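Local structure of HTH-type transcriptional activator AmpR (Pseudomonas aeruginosa PAO1, 5MMH) at residues 82-86 with 114-118; 139-143 with 154-160. The protein activates transcription of the beta-lactamase gene ampC by binding its promoter, and recognises cell-wall-derived muropeptides through the effector-binding domain described here. All blocks are in the same frame, centred on the assembly; numbering follows the deposited sequence.

Contact 1 of 2, residues 82-86 with 114-118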
ATOM      1  N   PRO A  82       8.832 -12.404  11.037  1.00 21.41           N
ATOM      2  CA  PRO A  82       7.747 -13.104  11.721  1.00 23.94           C
ATOM      3  C   PRO A  82       6.532 -12.206  11.825  1.00 20.79           C
ATOM      4  O   PRO A  82       6.640 -10.983  11.939  1.00 25.57           O
ATOM      5  CB  PRO A  82       8.323 -13.412  13.109  1.00 20.08           C
ATOM      6  CG  PRO A  82       9.785 -13.130  13.003  1.00 30.91           C
ATOM      7  CD  PRO A  82       9.935 -12.087  11.958  1.00 24.34           C
ATOM      8  N   LEU A  83       5.372 -12.836  11.797  1.00 22.53           N
ATOM      9  CA  LEU A  83       4.091 -12.149  11.817  1.00 21.83           C
ATOM     10  C   LEU A  83       3.538 -12.102  13.238  1.00 25.64           C
ATOM     11  O   LEU A  83       3.608 -13.092  13.973  1.00 23.54           O
ATOM     12  CB  LEU A  83       3.094 -12.859  10.901  1.00 16.51           C
ATOM     13  CG  LEU A  83       3.436 -12.922   9.417  1.00 24.14           C
ATOM     14  CD1 LEU A  83       2.284 -13.517   8.625  1.00 17.90           C
ATOM     15  CD2 LEU A  83       3.770 -11.532   8.904  1.00 18.23           C
ATOM     16  N   THR A  84       2.970 -10.957  13.612  1.00 28.15           N
ATOM     17  CA  THR A  84       2.307 -10.829  14.900  1.00 26.42           C
ATOM     18  C   THR A  84       1.020 -10.024  14.741  1.00 28.07           C
ATOM     19  O   THR A  84       0.801  -9.350  13.732  1.00 21.29           O
ATOM     20  CB  THR A  84       3.231 -10.174  15.939  1.00 29.27           C
ATOM     21  OG1 THR A  84       2.818 -10.574  17.246  1.00 33.16           O
ATOM     22  CG2 THR A  84       3.199  -8.641  15.834  1.00 23.19           C
ATOM     23  N   VAL A  85       0.176 -10.093  15.768  1.00 31.95           N
ATOM     24  CA  VAL A  85      -1.073  -9.338  15.805  1.00 23.88           C
ATOM     25  C   VAL A  85      -0.776  -7.875  16.108  1.00 29.43           C
ATOM     26  O   VAL A  85      -0.069  -7.562  17.074  1.00 29.40           O
ATOM     27  CB  VAL A  85      -2.029  -9.936  16.847  1.00 24.54           C
ATOM     28  CG1 VAL A  85      -3.122  -8.957  17.169  1.00 33.21           C
ATOM     29  CG2 VAL A  85      -2.618 -11.253  16.346  1.00 21.46           C
ATOM     30  N   LEU A  86      -1.323  -6.967  15.283  1.00 22.82           N
ATOM     31  CA  LEU A  86      -1.157  -5.534  15.459  1.00 22.26           C
ATOM     32  C   LEU A  86      -2.519  -4.866  15.347  1.00 25.60           C
ATOM     33  O   LEU A  86      -3.326  -5.235  14.489  1.00 30.95           O
ATOM     34  CB  LEU A  86      -0.185  -4.955  14.423  1.00 22.89           C
ATOM     35  CG  LEU A  86       1.252  -5.486  14.513  1.00 22.92           C
ATOM     36  CD1 LEU A  86       2.040  -5.067  13.291  1.00 27.29           C
ATOM     37  CD2 LEU A  86       1.932  -4.971  15.769  1.00 24.02           C
ATOM     38  N   GLU A 114      -1.996 -17.691   7.066  1.00 29.06           N
ATOM     39  CA  GLU A 114      -1.240 -16.985   8.089  1.00 26.24           C
ATOM     40  C   GLU A 114      -1.990 -16.968   9.417  1.00 30.07           C
ATOM     41  O   GLU A 114      -1.405 -17.236  10.474  1.00 25.19           O
ATOM     42  CB  GLU A 114      -0.929 -15.570   7.617  1.00 26.37           C
ATOM     43  CG  GLU A 114      -0.065 -15.517   6.358  1.00 26.67           C
ATOM     44  CD  GLU A 114       0.317 -14.082   5.964  1.00 36.50           C
ATOM     45  OE1 GLU A 114      -0.346 -13.134   6.439  1.00 30.79           O
ATOM     46  OE2 GLU A 114       1.287 -13.896   5.191  1.00 36.23           O
ATOM     47  N   TRP A 115      -3.291 -16.660   9.387  1.00 26.72           N
ATOM     48  CA  TRP A 115      -4.073 -16.651  10.624  1.00 31.69           C
ATOM     49  C   TRP A 115      -4.189 -18.023  11.280  1.00 25.83           C
ATOM     50  O   TRP A 115      -4.011 -18.105  12.508  1.00 26.19           O
ATOM     51  CB  TRP A 115      -5.462 -16.050  10.378  1.00 26.37           C
ATOM     52  CG  TRP A 115      -5.476 -14.578  10.475  1.00 24.86           C
ATOM     53  CD1 TRP A 115      -5.528 -13.705   9.448  1.00 22.35           C
ATOM     54  CD2 TRP A 115      -5.405 -13.797  11.673  1.00 20.63           C
ATOM     55  NE1 TRP A 115      -5.500 -12.418   9.922  1.00 27.04           N
ATOM     56  CE2 TRP A 115      -5.429 -12.449  11.289  1.00 22.51           C
ATOM     57  CE3 TRP A 115      -5.321 -14.110  13.036  1.00 29.31           C
ATOM     58  CZ2 TRP A 115      -5.381 -11.406  12.210  1.00 25.56           C
ATOM     59  CZ3 TRP A 115      -5.256 -13.072  13.953  1.00 27.27           C
ATOM     60  CH2 TRP A 115      -5.295 -11.736  13.534  1.00 25.40           C
ATOM     61  N   PRO A 116      -4.530 -19.110  10.572  1.00 28.16           N
ATOM     62  CA  PRO A 116      -4.491 -20.420  11.243  1.00 32.42           C
ATOM     63  C   PRO A 116      -3.107 -20.770  11.758  1.00 26.93           C
ATOM     64  O   PRO A 116      -2.987 -21.310  12.864  1.00 34.76           O
ATOM     65  CB  PRO A 116      -4.976 -21.400  10.160  1.00 27.99           C
ATOM     66  CG  PRO A 116      -4.965 -20.650   8.890  1.00 40.61           C
ATOM     67  CD  PRO A 116      -5.140 -19.206   9.236  1.00 30.71           C
ATOM     68  N   LEU A 117      -2.050 -20.441  11.017  1.00 28.84           N
ATOM     69  CA  LEU A 117      -0.703 -20.715  11.517  1.00 29.18           C
ATOM     70  C   LEU A 117      -0.434 -19.964  12.805  1.00 28.66           C
ATOM     71  O   LEU A 117       0.151 -20.519  13.741  1.00 24.57           O
ATOM     72  CB  LEU A 117       0.343 -20.356  10.467  1.00 30.60           C
ATOM     73  CG  LEU A 117       0.606 -21.468   9.447  1.00 38.13           C
ATOM     74  CD1 LEU A 117       1.582 -21.027   8.371  1.00 35.30           C
ATOM     75  CD2 LEU A 117       1.123 -22.704  10.167  1.00 33.75           C
ATOM     76  N   TRP A 118      -0.876 -18.704  12.884  1.00 25.78           N
ATOM     77  CA  TRP A 118      -0.606 -17.920  14.081  1.00 23.73           C
ATOM     78  C   TRP A 118      -1.407 -18.427  15.271  1.00 29.82           C
ATOM     79  O   TRP A 118      -0.885 -18.479  16.390  1.00 27.32           O
ATOM     80  CB  TRP A 118      -0.917 -16.451  13.841  1.00 23.12           C
ATOM     81  CG  TRP A 118      -0.581 -15.582  15.027  1.00 23.02           C
ATOM     82  CD1 TRP A 118       0.596 -14.929  15.248  1.00 25.06           C
ATOM     83  CD2 TRP A 118      -1.434 -15.254  16.133  1.00 22.92           C
ATOM     84  NE1 TRP A 118       0.534 -14.218  16.418  1.00 23.89           N
ATOM     85  CE2 TRP A 118      -0.702 -14.398  16.981  1.00 26.09           C
ATOM     86  CE3 TRP A 118      -2.748 -15.591  16.485  1.00 23.54           C
ATOM     87  CZ2 TRP A 118      -1.233 -13.887  18.168  1.00 27.74           C
ATOM     88  CZ3 TRP A 118      -3.278 -15.080  17.670  1.00 21.56           C
ATOM     89  CH2 TRP A 118      -2.524 -14.236  18.489  1.00 28.33           C
TER
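One face of the Trp118 indole receives Val85: methyl CG2 stands 3.7 Å from the centroid of the six-membered ring, 19° off the ring normal, a CH-pi contact displaced toward the rim. At the ring's edge, near its plane, lies the carbonyl Leu83 O, 3.8 Å from Trp118 CD1. The same edge carries Trp118 NE1, whose hydrogen goes to Thr175 O, an acceptor also used by Thr84 OG1, so the indole is held by a polar bond as well as by packing. Trp118 reaches the strand because its CG is anti to the backbone N (chi1 -177°). Val85 CG2 also meets the second indole, 3.9 Å from Trp115 CH2, and thus sits between two tryptophans three residues, nearly one helical turn, apart. Toward the start of the helix, Leu83 CD1 lies 3.4 Å from Glu114 CD, the two side chains crossing at about a right angle; the carboxylate is salt-bridged to Arg111 through OE2. The axes of strand 83-86 and helix 114-118 pass 9.7 Å apart at 94°. Such a helix laid across a sheet face largely through apolar and aromatic side chains is the alpha/beta layering of the periplasmic-binding-protein-like fold of LysR-type effector domains.

Contact 2 of 2, residues 139-143 with 154-160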
ATOM      1  N   SER A 139       0.531  -4.843   3.317  1.00 16.99           N
ATOM      2  CA  SER A 139       0.423  -4.648   4.756  1.00 16.76           C
ATOM      3  C   SER A 139       0.245  -3.183   5.104  1.00 15.50           C
ATOM      4  O   SER A 139      -0.370  -2.860   6.128  1.00 18.88           O
ATOM      5  CB  SER A 139       1.670  -5.196   5.460  1.00 18.63           C
ATOM      6  OG  SER A 139       1.762  -6.600   5.304  1.00 24.26           O
ATOM      7  N   LEU A 140       0.787  -2.282   4.284  1.00 17.71           N
ATOM      8  CA  LEU A 140       0.545  -0.860   4.514  1.00 17.16           C
ATOM      9  C   LEU A 140      -0.945  -0.561   4.533  1.00 19.55           C
ATOM     10  O   LEU A 140      -1.431   0.152   5.418  1.00 19.69           O
ATOM     11  CB  LEU A 140       1.232  -0.027   3.441  1.00 15.71           C
ATOM     12  CG  LEU A 140       2.754   0.015   3.532  1.00 23.23           C
ATOM     13  CD1 LEU A 140       3.267   0.785   2.333  1.00 25.23           C
ATOM     14  CD2 LEU A 140       3.233   0.636   4.847  1.00 13.88           C
ATOM     15  N   ALA A 141      -1.692  -1.101   3.566  1.00 15.43           N
ATOM     16  CA  ALA A 141      -3.129  -0.861   3.559  1.00 19.61           C
ATOM     17  C   ALA A 141      -3.785  -1.542   4.749  1.00 22.17           C
ATOM     18  O   ALA A 141      -4.708  -0.985   5.355  1.00 16.19           O
ATOM     19  CB  ALA A 141      -3.749  -1.353   2.248  1.00 16.46           C
ATOM     20  N   MET A 142      -3.290  -2.736   5.114  1.00 14.41           N
ATOM     21  CA  MET A 142      -3.815  -3.477   6.257  1.00 14.74           C
ATOM     22  C   MET A 142      -3.567  -2.747   7.576  1.00 19.80           C
ATOM     23  O   MET A 142      -4.424  -2.771   8.470  1.00 15.75           O
ATOM     24  CB  MET A 142      -3.188  -4.870   6.301  1.00 16.81           C
ATOM     25  CG  MET A 142      -3.639  -5.703   7.484  1.00 20.52           C
ATOM     26  SD  MET A 142      -2.581  -7.130   7.874  1.00 22.52           S
ATOM     27  CE  MET A 142      -2.699  -8.113   6.374  1.00 20.44           C
ATOM     28  N   LEU A 143      -2.408  -2.087   7.720  1.00 18.97           N
ATOM     29  CA  LEU A 143      -2.104  -1.422   8.988  1.00 19.98           C
ATOM     30  C   LEU A 143      -2.839  -0.098   9.118  1.00 23.26           C
ATOM     31  O   LEU A 143      -3.255   0.280  10.219  1.00 25.54           O
ATOM     32  CB  LEU A 143      -0.600  -1.205   9.131  1.00 20.74           C
ATOM     33  CG  LEU A 143       0.066  -2.253  10.029  1.00 23.95           C
ATOM     34  CD1 LEU A 143      -0.501  -2.178  11.437  1.00 25.97           C
ATOM     35  CD2 LEU A 143      -0.114  -3.660   9.462  1.00 13.72           C
ATOM     36  N   LEU A 154      -2.433  -8.771  11.071  1.00 19.68           N
ATOM     37  CA  LEU A 154      -1.402  -9.789  11.234  1.00 18.11           C
ATOM     38  C   LEU A 154      -0.335  -9.494  10.190  1.00 22.34           C
ATOM     39  O   LEU A 154      -0.555  -9.699   8.988  1.00 19.97           O
ATOM     40  CB  LEU A 154      -1.978 -11.197  11.070  1.00 17.21           C
ATOM     41  CG  LEU A 154      -1.005 -12.380  11.061  1.00 19.27           C
ATOM     42  CD1 LEU A 154      -0.243 -12.482  12.383  1.00 19.56           C
ATOM     43  CD2 LEU A 154      -1.764 -13.666  10.765  1.00 20.99           C
ATOM     44  N   ALA A 155       0.818  -9.021  10.646  1.00 22.35           N
ATOM     45  CA  ALA A 155       1.794  -8.390   9.771  1.00 21.51           C
ATOM     46  C   ALA A 155       3.156  -8.467  10.448  1.00 24.34           C
ATOM     47  O   ALA A 155       3.244  -8.821  11.634  1.00 21.68           O
ATOM     48  CB  ALA A 155       1.400  -6.929   9.483  1.00 15.32           C
ATOM     49  N   PRO A 156       4.239  -8.147   9.728  1.00 23.00           N
ATOM     50  CA  PRO A 156       5.583  -8.167  10.346  1.00 23.29           C
ATOM     51  C   PRO A 156       5.801  -6.947  11.230  1.00 22.75           C
ATOM     52  O   PRO A 156       5.789  -5.812  10.750  1.00 24.69           O
ATOM     53  CB  PRO A 156       6.534  -8.155   9.139  1.00 23.48           C
ATOM     54  CG  PRO A 156       5.699  -8.551   7.957  1.00 20.53           C
ATOM     55  CD  PRO A 156       4.320  -8.016   8.260  1.00 19.79           C
ATOM     56  N   ALA A 157       6.008  -7.185  12.530  1.00 22.14           N
ATOM     57  CA  ALA A 157       6.254  -6.086  13.468  1.00 30.99           C
ATOM     58  C   ALA A 157       7.460  -5.258  13.053  1.00 27.27           C
ATOM     59  O   ALA A 157       7.464  -4.030  13.203  1.00 26.52           O
ATOM     60  CB  ALA A 157       6.481  -6.622  14.887  1.00 28.32           C
ATOM     61  N   ALA A 158       8.491  -5.919  12.529  1.00 27.92           N
ATOM     62  CA  ALA A 158       9.740  -5.253  12.195  1.00 29.96           C
ATOM     63  C   ALA A 158       9.598  -4.287  11.031  1.00 23.72           C
ATOM     64  O   ALA A 158      10.532  -3.537  10.751  1.00 26.84           O
ATOM     65  CB  ALA A 158      10.812  -6.299  11.890  1.00 22.29           C
ATOM     66  N   MET A 159       8.458  -4.275  10.356  1.00 23.40           N
ATOM     67  CA  MET A 159       8.215  -3.296   9.312  1.00 25.29           C
ATOM     68  C   MET A 159       7.400  -2.102   9.798  1.00 23.14           C
ATOM     69  O   MET A 159       7.240  -1.132   9.052  1.00 20.46           O
ATOM     70  CB  MET A 159       7.524  -3.980   8.130  1.00 21.95           C
ATOM     71  CG  MET A 159       8.391  -5.083   7.495  1.00 21.20           C
ATOM     72  SD  MET A 159       9.781  -4.406   6.556  1.00 26.02           S
ATOM     73  CE  MET A 159      11.208  -5.000   7.465  1.00 15.76           C
ATOM     74  N   PHE A 160       6.910  -2.129  11.033  1.00 20.25           N
ATOM     75  CA  PHE A 160       6.096  -1.042  11.571  1.00 24.40           C
ATOM     76  C   PHE A 160       6.656  -0.590  12.907  1.00 29.32           C
ATOM     77  O   PHE A 160       5.926  -0.312  13.860  1.00 24.87           O
ATOM     78  CB  PHE A 160       4.637  -1.471  11.666  1.00 20.80           C
ATOM     79  CG  PHE A 160       4.052  -1.802  10.337  1.00 22.87           C
ATOM     80  CD1 PHE A 160       3.571  -0.797   9.507  1.00 18.99           C
ATOM     81  CD2 PHE A 160       4.037  -3.105   9.883  1.00 21.92           C
ATOM     82  CE1 PHE A 160       3.073  -1.102   8.262  1.00 20.02           C
ATOM     83  CE2 PHE A 160       3.529  -3.415   8.635  1.00 18.32           C
ATOM     84  CZ  PHE A 160       3.062  -2.426   7.827  1.00 11.77           C
TER
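Leu143 meets the Phe160 ring head-on, its CG 3.6 Å from the ring centroid and 9° off the normal, which places the branch point over the centre of the face as a CH-pi contact. This is helix-on-strand packing in the periplasmic-binding-protein-like effector domain: helix 139-147 leads through a short connection into strand 153-156, and the axes of 139-143 and 154-156 run at 126°, with a closest approach of 9.1 Å. The two side chains come from opposite directions, and Leu143 CD2 continues past the ring to Ala155 CB at 3.6 Å, so one leucine touches both Ala155 of the strand and Phe160. Phe160 stands at the N-cap position of helix 161-165; its CG is anti to its own carbonyl carbon, and the ring projects back to the earlier helix.

Around this centre, Ser139 CB lies in the ring plane at the edge, 3.9 Å from Phe160 CZ, while Leu140 CD2 approaches CE1 obliquely. Leu140 also packs on Ala141 of the second subunit, and Ala141 on Leu140 of that subunit, which places this turn of the helix at the dimer interface.

Farther out the chemistry becomes polar. The hydroxyl Ser139 OG lies 4.2 Å from both Ala155 CB and Pro156 CD, a loose packing contact against the strand. Met142, with CG anti to the backbone N and a bend at chi3, carries its sulfur to the Leu154 backbone. There Leu154 N donates a weak hydrogen bond to Met142 SD, 3.6 Å long with an angle of 147° at the hydrogen, and Leu154 O lies 3.5 Å from that same sulfur.

Both contacts are buried, their centres 11 Å apart, and each sets a helix against neighbouring strands of one mixed sheet: contact 1 uses strand 73-86, contact 2 one of the two outermost strands within the chain, 153-156. The strands are joined, since Thr84 N lies 2.9 Å from Ala155 O, a probable hydrogen bond, and Leu83 CD2 packs on the backbone of Ala155 and Pro156. Contact 1 rests on indoles with polar anchors, and no other chain touches its segments. Contact 2, nearer the chain centre, has a leucine over a phenyl ring and a weak N-H to thioether bond at its edge, and its helix also reaches the second subunit. Leu154 packs against helix 114-121, linking the two.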